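Local coordinates for CRISPR-associated protein CasA/Cse1 (Thermus thermophilus, PDB 4AN8) that forms part of the Cascade ribonucleoprotein complex of the type I-E CRISPR system, which probably provides adaptive defence against viruses, plasmids and other mobile genetic elements, at residues 32-35 and 41-44; 56-61 and 277-282; 64-69 and 92-97; 99-104 and 221-226. All blocks are in the same frame, centred on the assembly; numbering follows the deposited sequence. Where two conformers were deposited one is given.

Interaction 1 of 4, residues 32-35 and 41-44; sequences IGEA and EFAR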
loop_
_atom_site.group_PDB
_atom_site.type_symbol
_atom_site.label_atom_id
_atom_site.label_comp_id
_atom_site.label_asym_id
_atom_site.label_seq_id
_atom_site.Cartn_x
_atom_site.Cartn_y
_atom_site.Cartn_z
ATOM N N ILE A 32 -20.236 6.474 4.668
ATOM C CA ILE A 32 -19.345 6.304 5.803
ATOM C C ILE A 32 -20.092 5.822 7.043
ATOM O O ILE A 32 -19.596 4.963 7.762
ATOM C CB ILE A 32 -18.603 7.616 6.103
ATOM C CG1 ILE A 32 -17.596 7.920 4.983
ATOM C CG2 ILE A 32 -17.902 7.565 7.468
ATOM C CD1 ILE A 32 -17.052 9.339 5.025
ATOM N N GLY A 33 -21.286 6.364 7.301
ATOM C CA GLY A 33 -22.046 5.959 8.470
ATOM C C GLY A 33 -22.305 4.455 8.546
ATOM O O GLY A 33 -21.979 3.796 9.535
ATOM N N GLU A 34 -22.895 3.909 7.494
ATOM C CA GLU A 34 -23.174 2.487 7.423
ATOM C C GLU A 34 -21.900 1.635 7.419
ATOM O O GLU A 34 -21.858 0.564 8.021
ATOM C CB GLU A 34 -24.005 2.173 6.182
ATOM C CG GLU A 34 -24.409 0.720 6.083
ATOM C CD GLU A 34 -25.380 0.443 4.949
ATOM O OE1 GLU A 34 -25.841 1.401 4.281
ATOM O OE2 GLU A 34 -25.693 -0.747 4.724
ATOM N N ALA A 35 -20.870 2.095 6.723
ATOM C CA ALA A 35 -19.626 1.357 6.675
ATOM C C ALA A 35 -19.086 1.136 8.087
ATOM O O ALA A 35 -18.567 0.079 8.384
ATOM C CB ALA A 35 -18.597 2.091 5.813
ATOM N N GLU A 41 -21.052 -6.509 8.922
ATOM C CA GLU A 41 -21.865 -7.143 7.882
ATOM C C GLU A 41 -21.152 -7.318 6.536
ATOM O O GLU A 41 -21.611 -8.099 5.705
ATOM C CB GLU A 41 -23.182 -6.382 7.680
ATOM C CG GLU A 41 -24.052 -6.284 8.924
ATOM C CD GLU A 41 -25.336 -5.481 8.684
ATOM O OE1 GLU A 41 -25.689 -5.269 7.499
ATOM O OE2 GLU A 41 -25.981 -5.060 9.675
ATOM N N PHE A 42 -20.046 -6.597 6.310
ATOM C CA PHE A 42 -19.343 -6.668 5.009
ATOM C C PHE A 42 -18.050 -7.464 5.060
ATOM O O PHE A 42 -17.271 -7.348 6.007
ATOM C CB PHE A 42 -19.044 -5.273 4.474
ATOM C CG PHE A 42 -20.146 -4.315 4.687
ATOM C CD1 PHE A 42 -21.369 -4.494 4.046
ATOM C CD2 PHE A 42 -19.995 -3.255 5.569
ATOM C CE1 PHE A 42 -22.422 -3.592 4.251
ATOM C CE2 PHE A 42 -21.043 -2.369 5.787
ATOM C CZ PHE A 42 -22.254 -2.535 5.119
ATOM N N ALA A 43 -17.811 -8.268 4.036
ATOM C CA ALA A 43 -16.602 -9.081 4.008
ATOM C C ALA A 43 -15.390 -8.162 3.910
ATOM O O ALA A 43 -14.353 -8.397 4.539
ATOM C CB ALA A 43 -16.632 -10.084 2.826
ATOM N N ARG A 44 -15.527 -7.106 3.121
ATOM C CA ARG A 44 -14.425 -6.178 2.912
ATOM C C ARG A 44 -14.828 -5.040 1.978
ATOM O O ARG A 44 -15.883 -5.082 1.328
ATOM C CB ARG A 44 -13.236 -6.911 2.294
ATOM C CG ARG A 44 -13.573 -7.567 0.991
ATOM C CD ARG A 44 -12.349 -8.149 0.334
ATOM N NE ARG A 44 -12.696 -8.855 -0.891
ATOM C CZ ARG A 44 -13.002 -10.152 -0.943
ATOM N NH1 ARG A 44 -12.999 -10.892 0.163
ATOM N NH2 ARG A 44 -13.306 -10.711 -2.106
#
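Phe42 lays the far end of its ring against Glu34 and Ala35, and the contact joins the short helix 32-37 to the loop that follows it. The main component is van der Waals packing, without any hydrogen bond between 32-35 and 41-44. Ring atom CE2 of Phe42 lies 3.8 Å from the backbone O of Glu34, which meets the ring at its edge and in its plane, so the polarised C-H rim faces a partly negative carbonyl oxygen. The same CE2 is 4.1 Å from Ala35 CA. Ala35 turns its own methyl away, leaving backbone rather than side chain to receive the ring. Next comes the aliphatic stem of Glu34: its CG is 4.0 Å from Phe42 CZ, and OE2 is 3.9 Å from that same CZ. With CG anti to the backbone N (chi1 -176°) and the rest of the chain extended, Glu34 runs past the end of the ring at roughly a right angle, its carboxylate plane tilted 47° from the ring plane. Charge is the third component. Glu34 OE2 and Glu41 OE1 stand 5.3 Å apart, and the likely repulsion is offset by Arg38, whose NH2 forms a salt bridge with both carboxylates. Arg38 belongs to the residues linking the two segments, so the ion pairs lie within this local turn of chain. Behind the contact, Phe42 also packs on Val21 and Lys23 of strand 19-23 and on Val30 of strand 26-30, while Ala35 touches Val30 as well, so the ring is wedged between helix 32-37 and these two strands.

Interaction 2 of 4, residues 56-61 and 277-282; sequences LHRLLL and HRDPMV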
loop_
_atom_site.group_PDB
_atom_site.type_symbol
_atom_site.label_atom_id
_atom_site.label_comp_id
_atom_site.label_asym_id
_atom_site.label_seq_id
_atom_site.Cartn_x
_atom_site.Cartn_y
_atom_site.Cartn_z
ATOM N N LEU A 56 -9.789 4.364 1.084
ATOM C CA LEU A 56 -11.088 4.174 1.720
ATOM C C LEU A 56 -10.918 3.708 3.177
ATOM O O LEU A 56 -11.576 4.246 4.081
ATOM C CB LEU A 56 -11.984 3.234 0.912
ATOM C CG LEU A 56 -12.420 3.734 -0.477
ATOM C CD1 LEU A 56 -13.037 2.613 -1.347
ATOM C CD2 LEU A 56 -13.361 4.889 -0.354
ATOM N N HIS A 57 -10.003 2.768 3.419
ATOM C CA HIS A 57 -9.678 2.376 4.792
ATOM C C HIS A 57 -9.102 3.529 5.595
ATOM O O HIS A 57 -9.438 3.672 6.768
ATOM C CB HIS A 57 -8.667 1.231 4.844
ATOM C CG HIS A 57 -9.238 -0.088 4.466
ATOM N ND1 HIS A 57 -9.186 -0.576 3.177
ATOM C CD2 HIS A 57 -9.906 -1.014 5.194
ATOM C CE1 HIS A 57 -9.786 -1.753 3.133
ATOM N NE2 HIS A 57 -10.221 -2.045 4.345
ATOM N N ARG A 58 -8.225 4.333 4.987
ATOM C CA ARG A 58 -7.566 5.424 5.737
ATOM C C ARG A 58 -8.545 6.534 6.134
ATOM O O ARG A 58 -8.446 7.080 7.224
ATOM C CB ARG A 58 -6.347 6.000 4.991
ATOM C CG ARG A 58 -5.238 4.967 4.750
ATOM C CD ARG A 58 -4.302 5.335 3.571
ATOM N NE ARG A 58 -3.533 6.551 3.850
ATOM C CZ ARG A 58 -2.450 6.588 4.622
ATOM N NH1 ARG A 58 -2.015 5.478 5.194
ATOM N NH2 ARG A 58 -1.812 7.739 4.835
ATOM N N LEU A 59 -9.486 6.851 5.253
ATOM C CA LEU A 59 -10.569 7.765 5.592
ATOM C C LEU A 59 -11.444 7.218 6.759
ATOM O O LEU A 59 -11.723 7.928 7.731
ATOM C CB LEU A 59 -11.410 8.063 4.361
ATOM C CG LEU A 59 -12.605 8.999 4.599
ATOM C CD1 LEU A 59 -12.149 10.329 5.211
ATOM C CD2 LEU A 59 -13.404 9.250 3.287
ATOM N N LEU A 60 -11.847 5.948 6.677
ATOM C CA LEU A 60 -12.640 5.351 7.748
ATOM C C LEU A 60 -11.883 5.378 9.076
ATOM O O LEU A 60 -12.460 5.711 10.114
ATOM C CB LEU A 60 -13.047 3.905 7.426
ATOM C CG LEU A 60 -14.020 3.795 6.247
ATOM C CD1 LEU A 60 -14.416 2.357 6.029
ATOM C CD2 LEU A 60 -15.242 4.694 6.451
ATOM N N LEU A 61 -10.603 4.998 9.033
ATOM C CA LEU A 61 -9.746 5.035 10.216
ATOM C C LEU A 61 -9.609 6.451 10.800
ATOM O O LEU A 61 -9.613 6.623 12.011
ATOM C CB LEU A 61 -8.369 4.479 9.891
ATOM C CG LEU A 61 -8.402 2.984 9.570
ATOM C CD1 LEU A 61 -7.140 2.577 8.749
ATOM C CD2 LEU A 61 -8.527 2.172 10.859
ATOM N N HIS A 277 7.178 12.123 12.185
ATOM C CA HIS A 277 6.038 11.234 11.983
ATOM C C HIS A 277 6.227 10.190 10.886
ATOM O O HIS A 277 6.620 10.499 9.774
ATOM C CB HIS A 277 4.791 12.067 11.676
ATOM C CG HIS A 277 3.582 11.247 11.346
ATOM N ND1 HIS A 277 2.740 10.738 12.311
ATOM C CD2 HIS A 277 3.078 10.845 10.156
ATOM C CE1 HIS A 277 1.759 10.074 11.729
ATOM N NE2 HIS A 277 1.947 10.114 10.423
ATOM N N ARG A 278 5.925 8.947 11.209
ATOM C CA ARG A 278 5.879 7.883 10.216
ATOM C C ARG A 278 4.452 7.377 10.150
ATOM O O ARG A 278 3.845 7.074 11.167
ATOM C CB ARG A 278 6.818 6.730 10.602
ATOM C CG ARG A 278 6.709 5.496 9.705
ATOM C CD ARG A 278 7.809 4.462 10.007
ATOM N NE ARG A 278 7.829 4.071 11.420
ATOM C CZ ARG A 278 7.487 2.866 11.860
ATOM N NH1 ARG A 278 7.126 1.936 10.993
ATOM N NH2 ARG A 278 7.521 2.585 13.153
ATOM N N ASP A 279 3.906 7.309 8.950
ATOM C CA ASP A 279 2.552 6.798 8.768
ATOM C C ASP A 279 2.471 5.346 9.287
ATOM O O ASP A 279 3.372 4.544 9.069
ATOM C CB ASP A 279 2.155 6.906 7.286
ATOM C CG ASP A 279 0.712 6.545 7.039
ATOM O OD1 ASP A 279 0.404 5.341 7.155
ATOM O OD2 ASP A 279 -0.103 7.442 6.696
ATOM N N PRO A 280 1.400 5.020 10.017
ATOM C CA PRO A 280 1.224 3.668 10.574
ATOM C C PRO A 280 1.299 2.568 9.511
ATOM O O PRO A 280 1.663 1.448 9.839
ATOM C CB PRO A 280 -0.196 3.714 11.144
ATOM C CG PRO A 280 -0.401 5.161 11.511
ATOM C CD PRO A 280 0.343 5.953 10.449
ATOM N N MET A 281 0.946 2.856 8.261
ATOM C CA MET A 281 0.933 1.791 7.265
ATOM C C MET A 281 2.279 1.610 6.570
ATOM O O MET A 281 2.442 0.740 5.702
ATOM C CB MET A 281 -0.182 2.019 6.257
ATOM C CG MET A 281 -1.571 1.772 6.858
ATOM S SD MET A 281 -2.876 2.292 5.716
ATOM C CE MET A 281 -4.341 1.968 6.720
ATOM N N VAL A 282 3.253 2.427 6.965
ATOM C CA VAL A 282 4.507 2.489 6.247
ATOM C C VAL A 282 5.622 1.839 7.042
ATOM O O VAL A 282 5.731 2.056 8.241
ATOM C CB VAL A 282 4.871 3.962 5.945
ATOM C CG1 VAL A 282 6.294 4.079 5.433
ATOM C CG2 VAL A 282 3.857 4.566 4.979
#
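Arg58 reaches out from helix 50-67 and grips Asp279, which heads an Asx turn combined with a type I beta turn, 279-282. The salt bridge is end-on and bidentate: Arg58 NH1 donates to Asp279 OD1 at 3.1 Å in a nearly straight bond (172°), and NH2 donates to OD2 at 2.5 Å, a very short value best read with caution. Both carboxylate oxygens are met on their syn sides, somewhat out of the carboxylate plane, consistent with a 23° twist between the guanidinium and carboxylate planes. Met281 SD lies in the guanidinium plane at its edge and takes a weak N-H...S bond from NH1. Its thioether slides past the Arg58 stem in the opposite direction, placing both SD and CE 3.7 Å from Arg58 CG. Leu61, one helical turn along, extends the apolar part. A buried arginine thus has its charge matched by one carboxylate while its methylenes pack on a methionine. In the next shell, the turn itself sets the carboxylate: Asp279 OD1 uses its anti lone pair to accept from Met281 N at 2.8 Å, and Val282 N bonds back to Asp279 O. OD1 therefore accepts two good bonds, from Arg58 NH1 on its syn side and from Met281 N on the anti side, which should limit rotation of the carboxylate. Farther out, Tyr245 of helix 241-245 touches both Arg58 and Asp279, and Leu191 and Leu193 of strand 191-195 pack on Met281. At the thioether's end, the Met281 CE methyl meets Leu61 CD1 tip to tip, 3.5 Å apart.

Interaction 3 of 4, residues 64-69 and 92-97; sequences LHRALS and RDYLNR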
loop_
_atom_site.group_PDB
_atom_site.type_symbol
_atom_site.label_atom_id
_atom_site.label_comp_id
_atom_site.label_asym_id
_atom_site.label_seq_id
_atom_site.Cartn_x
_atom_site.Cartn_y
_atom_site.Cartn_z
ATOM N N LEU A 64 -12.771 7.084 12.658
ATOM C CA LEU A 64 -12.813 6.286 13.884
ATOM C C LEU A 64 -11.921 6.837 14.980
ATOM O O LEU A 64 -12.353 6.974 16.124
ATOM C CB LEU A 64 -12.416 4.831 13.621
ATOM C CG LEU A 64 -13.491 3.977 12.949
ATOM C CD1 LEU A 64 -12.934 2.678 12.357
ATOM C CD2 LEU A 64 -14.657 3.717 13.946
ATOM N N HIS A 65 -10.672 7.137 14.641
ATOM C CA HIS A 65 -9.738 7.662 15.620
ATOM C C HIS A 65 -10.244 8.947 16.273
ATOM O O HIS A 65 -10.065 9.149 17.463
ATOM C CB HIS A 65 -8.380 7.923 14.991
ATOM C CG HIS A 65 -7.555 6.691 14.796
ATOM N ND1 HIS A 65 -7.486 5.687 15.738
ATOM C CD2 HIS A 65 -6.761 6.308 13.763
ATOM C CE1 HIS A 65 -6.653 4.749 15.311
ATOM N NE2 HIS A 65 -6.197 5.103 14.122
ATOM N N ARG A 66 -10.850 9.827 15.494
ATOM C CA ARG A 66 -11.287 11.089 16.038
ATOM C C ARG A 66 -12.583 10.895 16.820
ATOM O O ARG A 66 -12.710 11.373 17.936
ATOM C CB ARG A 66 -11.459 12.123 14.920
ATOM C CG ARG A 66 -10.182 12.377 14.151
ATOM C CD ARG A 66 -9.096 12.882 15.099
ATOM N NE ARG A 66 -9.388 14.235 15.573
ATOM C CZ ARG A 66 -8.581 14.920 16.372
ATOM N NH1 ARG A 66 -7.439 14.368 16.783
ATOM N NH2 ARG A 66 -8.916 16.151 16.756
ATOM N N ALA A 67 -13.533 10.173 16.233
ATOM C CA ALA A 67 -14.816 9.951 16.886
ATOM C C ALA A 67 -14.671 9.205 18.201
ATOM O O ALA A 67 -15.384 9.501 19.144
ATOM C CB ALA A 67 -15.773 9.234 15.976
ATOM N N LEU A 68 -13.747 8.251 18.271
ATOM C CA LEU A 68 -13.551 7.453 19.485
ATOM C C LEU A 68 -12.410 8.007 20.337
ATOM O O LEU A 68 -12.134 7.510 21.422
ATOM C CB LEU A 68 -13.282 5.982 19.142
ATOM C CG LEU A 68 -14.357 5.341 18.257
ATOM C CD1 LEU A 68 -13.973 3.944 17.818
ATOM C CD2 LEU A 68 -15.692 5.328 18.988
ATOM N N SER A 69 -11.728 9.017 19.824
ATOM C CA SER A 69 -10.659 9.638 20.571
ATOM C C SER A 69 -9.677 8.583 21.082
ATOM O O SER A 69 -9.215 8.642 22.215
ATOM C CB SER A 69 -11.262 10.434 21.724
ATOM O OG SER A 69 -10.354 11.413 22.160
ATOM N N ARG A 92 -21.956 8.295 15.890
ATOM C CA ARG A 92 -23.076 9.139 15.492
ATOM C C ARG A 92 -22.875 10.598 15.886
ATOM O O ARG A 92 -23.096 11.493 15.083
ATOM C CB ARG A 92 -24.376 8.629 16.092
ATOM C CG ARG A 92 -24.864 7.338 15.504
ATOM C CD ARG A 92 -26.269 7.043 16.002
ATOM N NE ARG A 92 -26.566 5.617 15.988
ATOM C CZ ARG A 92 -27.050 4.973 14.933
ATOM N NH1 ARG A 92 -27.284 5.636 13.809
ATOM N NH2 ARG A 92 -27.302 3.668 15.000
ATOM N N ASP A 93 -22.460 10.847 17.121
ATOM C CA ASP A 93 -22.215 12.215 17.546
ATOM C C ASP A 93 -21.166 12.928 16.682
ATOM O O ASP A 93 -21.395 14.030 16.204
ATOM C CB ASP A 93 -21.828 12.273 19.027
ATOM C CG ASP A 93 -22.985 11.898 19.949
ATOM O OD1 ASP A 93 -24.163 11.949 19.501
ATOM O OD2 ASP A 93 -22.714 11.550 21.126
ATOM N N TYR A 94 -20.016 12.296 16.492
ATOM C CA TYR A 94 -18.972 12.859 15.649
ATOM C C TYR A 94 -19.472 13.140 14.233
ATOM O O TYR A 94 -19.285 14.235 13.716
ATOM C CB TYR A 94 -17.753 11.938 15.630
ATOM C CG TYR A 94 -16.555 12.548 14.947
ATOM C CD1 TYR A 94 -16.366 12.396 13.573
ATOM C CD2 TYR A 94 -15.620 13.280 15.669
ATOM C CE1 TYR A 94 -15.292 12.949 12.938
ATOM C CE2 TYR A 94 -14.522 13.832 15.038
ATOM C CZ TYR A 94 -14.365 13.660 13.663
ATOM O OH TYR A 94 -13.284 14.214 13.016
ATOM N N LEU A 95 -20.151 12.177 13.619
ATOM C CA LEU A 95 -20.670 12.369 12.262
ATOM C C LEU A 95 -21.732 13.489 12.147
ATOM O O LEU A 95 -21.807 14.213 11.143
ATOM C CB LEU A 95 -21.227 11.044 11.726
ATOM C CG LEU A 95 -20.167 9.975 11.414
ATOM C CD1 LEU A 95 -20.796 8.743 10.801
ATOM C CD2 LEU A 95 -19.068 10.537 10.491
ATOM N N ASN A 96 -22.561 13.625 13.176
ATOM C CA ASN A 96 -23.553 14.694 13.209
ATOM C C ASN A 96 -22.886 16.043 13.360
ATOM O O ASN A 96 -23.263 17.001 12.699
ATOM C CB ASN A 96 -24.569 14.460 14.326
ATOM C CG ASN A 96 -25.451 13.259 14.055
ATOM O OD1 ASN A 96 -25.765 12.953 12.902
ATOM N ND2 ASN A 96 -25.848 12.564 15.111
ATOM N N ARG A 97 -21.871 16.115 14.212
ATOM C CA ARG A 97 -21.110 17.356 14.375
ATOM C C ARG A 97 -20.371 17.821 13.100
ATOM O O ARG A 97 -20.284 19.015 12.842
ATOM C CB ARG A 97 -20.119 17.234 15.536
ATOM C CG ARG A 97 -19.226 18.471 15.703
ATOM C CD ARG A 97 -18.201 18.289 16.818
ATOM N NE ARG A 97 -18.848 18.316 18.124
ATOM C CZ ARG A 97 -18.311 17.829 19.235
ATOM N NH1 ARG A 97 -17.108 17.270 19.186
ATOM N NH2 ARG A 97 -18.976 17.906 20.390
#
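Ala67 and Tyr94 bring their CA atoms within 5.2 Å of each other, a close approach of the C-terminal end of helix 50-67 to helix 88-98. The small Ala67 side chain is consistent with so close an approach: Ala67 CB sits 3.4 Å from Tyr94 CB and 3.6 Å from Tyr94 CG. With CG anti to the backbone N (chi1 -171°), the tyrosine ring is laid alongside the C-terminal turn of helix 50-67, so that the Ala67 backbone N lies 3.8 Å above one ring face, offset toward the rim. Arg66 adds its stem farther along the ring, where its CB approaches obliquely, 3.5 Å from Tyr94 CE2 and 3.4 Å from Tyr94 OH. The Arg66 chain then bends away, leaving its guanidinium plane 78° from the ring plane. Both polar ends are satisfied beyond the two segments. Glu220 bridges them, forming a salt bridge with Arg66 and a hydrogen bond with Tyr94 OH, which also bonds Trp219 NE1; Tyr210 OH and the Pro212 carbonyl take further Arg66 bonds. Just after the contact a Schellman motif with Ser69 as its C-prime residue closes helix 50-67. Around this helix pair, Leu64 packs on Ile91 of helix 88-98 and on Leu36 of helix 32-37, while Arg66 touches Thr242 of helix 241-245.

Interaction 4 of 4, residues 99-104 and 221-226; sequences RDRFFL and VPPLRL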
loop_
_atom_site.group_PDB
_atom_site.type_symbol
_atom_site.label_atom_id
_atom_site.label_comp_id
_atom_site.label_asym_id
_atom_site.label_seq_id
_atom_site.Cartn_x
_atom_site.Cartn_y
_atom_site.Cartn_z
ATOM N N ARG A 99 -20.970 16.592 9.869
ATOM C CA ARG A 99 -21.766 16.323 8.678
ATOM C C ARG A 99 -21.670 17.420 7.612
ATOM O O ARG A 99 -21.557 17.136 6.424
ATOM C CB ARG A 99 -23.230 16.110 9.060
ATOM C CG ARG A 99 -24.130 15.978 7.851
ATOM C CD ARG A 99 -25.575 15.744 8.227
ATOM N NE ARG A 99 -26.435 15.984 7.076
ATOM C CZ ARG A 99 -26.751 15.053 6.185
ATOM N NH1 ARG A 99 -26.280 13.823 6.328
ATOM N NH2 ARG A 99 -27.539 15.348 5.162
ATOM N N ASP A 100 -21.712 18.675 8.023
ATOM C CA ASP A 100 -21.696 19.744 7.024
ATOM C C ASP A 100 -20.344 19.915 6.334
ATOM O O ASP A 100 -20.223 20.727 5.409
ATOM C CB ASP A 100 -22.194 21.060 7.616
ATOM C CG ASP A 100 -23.675 21.011 7.954
ATOM O OD1 ASP A 100 -24.457 20.489 7.129
ATOM O OD2 ASP A 100 -24.055 21.478 9.053
ATOM N N ARG A 101 -19.346 19.140 6.759
ATOM C CA ARG A 101 -18.046 19.142 6.082
ATOM C C ARG A 101 -17.861 17.946 5.113
ATOM O O ARG A 101 -16.813 17.809 4.474
ATOM C CB ARG A 101 -16.893 19.210 7.095
ATOM C CG ARG A 101 -16.841 20.509 7.941
ATOM C CD ARG A 101 -16.511 21.754 7.125
ATOM N NE ARG A 101 -15.178 21.684 6.524
ATOM C CZ ARG A 101 -14.056 22.129 7.091
ATOM N NH1 ARG A 101 -14.087 22.702 8.288
ATOM N NH2 ARG A 101 -12.892 22.011 6.448
ATOM N N PHE A 102 -18.888 17.112 4.975
ATOM C CA PHE A 102 -18.764 15.892 4.174
ATOM C C PHE A 102 -19.563 15.908 2.895
ATOM O O PHE A 102 -19.736 14.874 2.253
ATOM C CB PHE A 102 -19.140 14.661 4.996
ATOM C CG PHE A 102 -18.033 14.163 5.881
ATOM C CD1 PHE A 102 -17.861 14.689 7.149
ATOM C CD2 PHE A 102 -17.141 13.186 5.421
ATOM C CE1 PHE A 102 -16.860 14.228 7.962
ATOM C CE2 PHE A 102 -16.124 12.722 6.216
ATOM C CZ PHE A 102 -15.982 13.231 7.496
ATOM N N PHE A 103 -20.049 17.081 2.514
ATOM C CA PHE A 103 -20.671 17.229 1.201
ATOM C C PHE A 103 -19.596 17.322 0.125
ATOM O O PHE A 103 -18.617 18.072 0.249
ATOM C CB PHE A 103 -21.597 18.454 1.129
ATOM C CG PHE A 103 -22.887 18.310 1.907
ATOM C CD1 PHE A 103 -23.992 17.717 1.336
ATOM C CD2 PHE A 103 -22.997 18.806 3.202
ATOM C CE1 PHE A 103 -25.191 17.596 2.040
ATOM C CE2 PHE A 103 -24.201 18.684 3.915
ATOM C CZ PHE A 103 -25.291 18.084 3.323
ATOM N N LEU A 104 -19.798 16.548 -0.940
ATOM C CA LEU A 104 -18.891 16.557 -2.076
ATOM C C LEU A 104 -18.954 17.900 -2.815
ATOM O O LEU A 104 -17.950 18.364 -3.347
ATOM C CB LEU A 104 -19.244 15.413 -3.033
ATOM C CG LEU A 104 -18.215 15.117 -4.120
ATOM C CD1 LEU A 104 -16.815 14.808 -3.488
ATOM C CD2 LEU A 104 -18.692 14.013 -5.071
ATOM N N VAL A 221 -10.482 21.467 10.632
ATOM C CA VAL A 221 -9.849 22.766 10.512
ATOM C C VAL A 221 -10.612 23.564 9.438
ATOM O O VAL A 221 -11.432 23.004 8.709
ATOM C CB VAL A 221 -8.326 22.650 10.199
ATOM C CG1 VAL A 221 -7.618 21.839 11.267
ATOM C CG2 VAL A 221 -8.077 22.028 8.841
ATOM N N PRO A 222 -10.385 24.882 9.376
ATOM C CA PRO A 222 -11.200 25.694 8.469
ATOM C C PRO A 222 -10.937 25.331 7.010
ATOM O O PRO A 222 -9.823 24.907 6.675
ATOM C CB PRO A 222 -10.724 27.127 8.753
ATOM C CG PRO A 222 -10.089 27.075 10.086
ATOM C CD PRO A 222 -9.480 25.703 10.204
ATOM N N PRO A 223 -11.956 25.480 6.154
ATOM C CA PRO A 223 -11.808 25.125 4.737
ATOM C C PRO A 223 -10.680 25.921 4.111
ATOM O O PRO A 223 -10.372 27.020 4.547
ATOM C CB PRO A 223 -13.157 25.510 4.117
ATOM C CG PRO A 223 -13.893 26.279 5.171
ATOM C CD PRO A 223 -13.327 25.891 6.492
ATOM N N LEU A 224 -10.036 25.351 3.110
ATOM C CA LEU A 224 -8.881 25.996 2.519
ATOM C C LEU A 224 -9.375 26.906 1.438
ATOM O O LEU A 224 -10.361 26.586 0.780
ATOM C CB LEU A 224 -7.929 24.945 1.938
ATOM C CG LEU A 224 -7.338 23.957 2.951
ATOM C CD1 LEU A 224 -6.605 22.813 2.238
ATOM C CD2 LEU A 224 -6.417 24.668 3.921
ATOM N N ARG A 225 -8.695 28.033 1.248
ATOM C CA ARG A 225 -9.065 28.985 0.194
ATOM C C ARG A 225 -7.920 29.145 -0.797
ATOM O O ARG A 225 -6.753 28.896 -0.458
ATOM C CB ARG A 225 -9.434 30.319 0.814
ATOM C CG ARG A 225 -10.607 30.228 1.775
ATOM C CD ARG A 225 -11.902 30.003 1.007
ATOM N NE ARG A 225 -13.075 30.032 1.877
ATOM C CZ ARG A 225 -13.939 29.024 2.006
ATOM N NH1 ARG A 225 -13.767 27.903 1.312
ATOM N NH2 ARG A 225 -14.978 29.143 2.829
ATOM N N LEU A 226 -8.232 29.547 -2.019
ATOM C CA LEU A 226 -7.199 29.670 -3.036
ATOM C C LEU A 226 -6.068 30.601 -2.589
ATOM O O LEU A 226 -4.869 30.305 -2.800
ATOM C CB LEU A 226 -7.803 30.160 -4.356
ATOM C CG LEU A 226 -6.742 30.309 -5.457
ATOM C CD1 LEU A 226 -5.857 29.034 -5.580
ATOM C CD2 LEU A 226 -7.387 30.646 -6.773
HETATM O O HOH W 1 -9.972 22.230 5.721
#
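Arg101 curls its side chain toward Val221 through three successive torsions near -60° (chi1 -64°, chi2 -67°, chi3 -63°), which deliver the guanidinium end-on to one carbonyl. Val221 O is held by both terminal nitrogens: NH1 of Arg101 donates to it at 2.7 Å and NH2 at 2.9 Å. The oxygen lies close to the guanidinium plane, between the two nitrogens, while NH2 looks nearly along the C=O axis and NH1 stands above the carbonyl plane. Pro223 packs over a face of the guanidinium, whereas Val221 O meets its edge; Pro223 CD sits 3.5 Å above that face, offset toward the rim, and is 3.7 Å from Arg101 NH1. A water widens the grip, accepting a weak bond from Arg101 NH2 at 3.0 Å and bonding Pro222 O at 2.8 Å. Beside the contact, Arg101 also touches Ala109. Binding two N-H groups to one neutral oxygen pins the loop 221-226 to the turn after helix 88-98 without a salt bridge between them, in a surface setting where a water takes a further, weak bond from the same guanidinium.

Interactions 2 and 3 share helix 50-67: the 56-61 part meets a loop through a buried salt bridge, and the 64-69 end meets helix 88-98 by tight packing at a partly buried site. Interaction 1, also buried, relies on van der Waals contact, while interaction 4 lies at the surface and uses an arginine on a backbone carbonyl with a water. Helix 32-37 ties them together: Ile32 touches Leu59 and Leu60 of interaction 2 and Phe102 of interaction 4, and Gly33 lies against Leu95 of interaction 3. The centre of interaction 2 lies about 10 Å from the centre of the chain, those of 3 and 4 about 26 and 27 Å; the latter two adjoin in sequence.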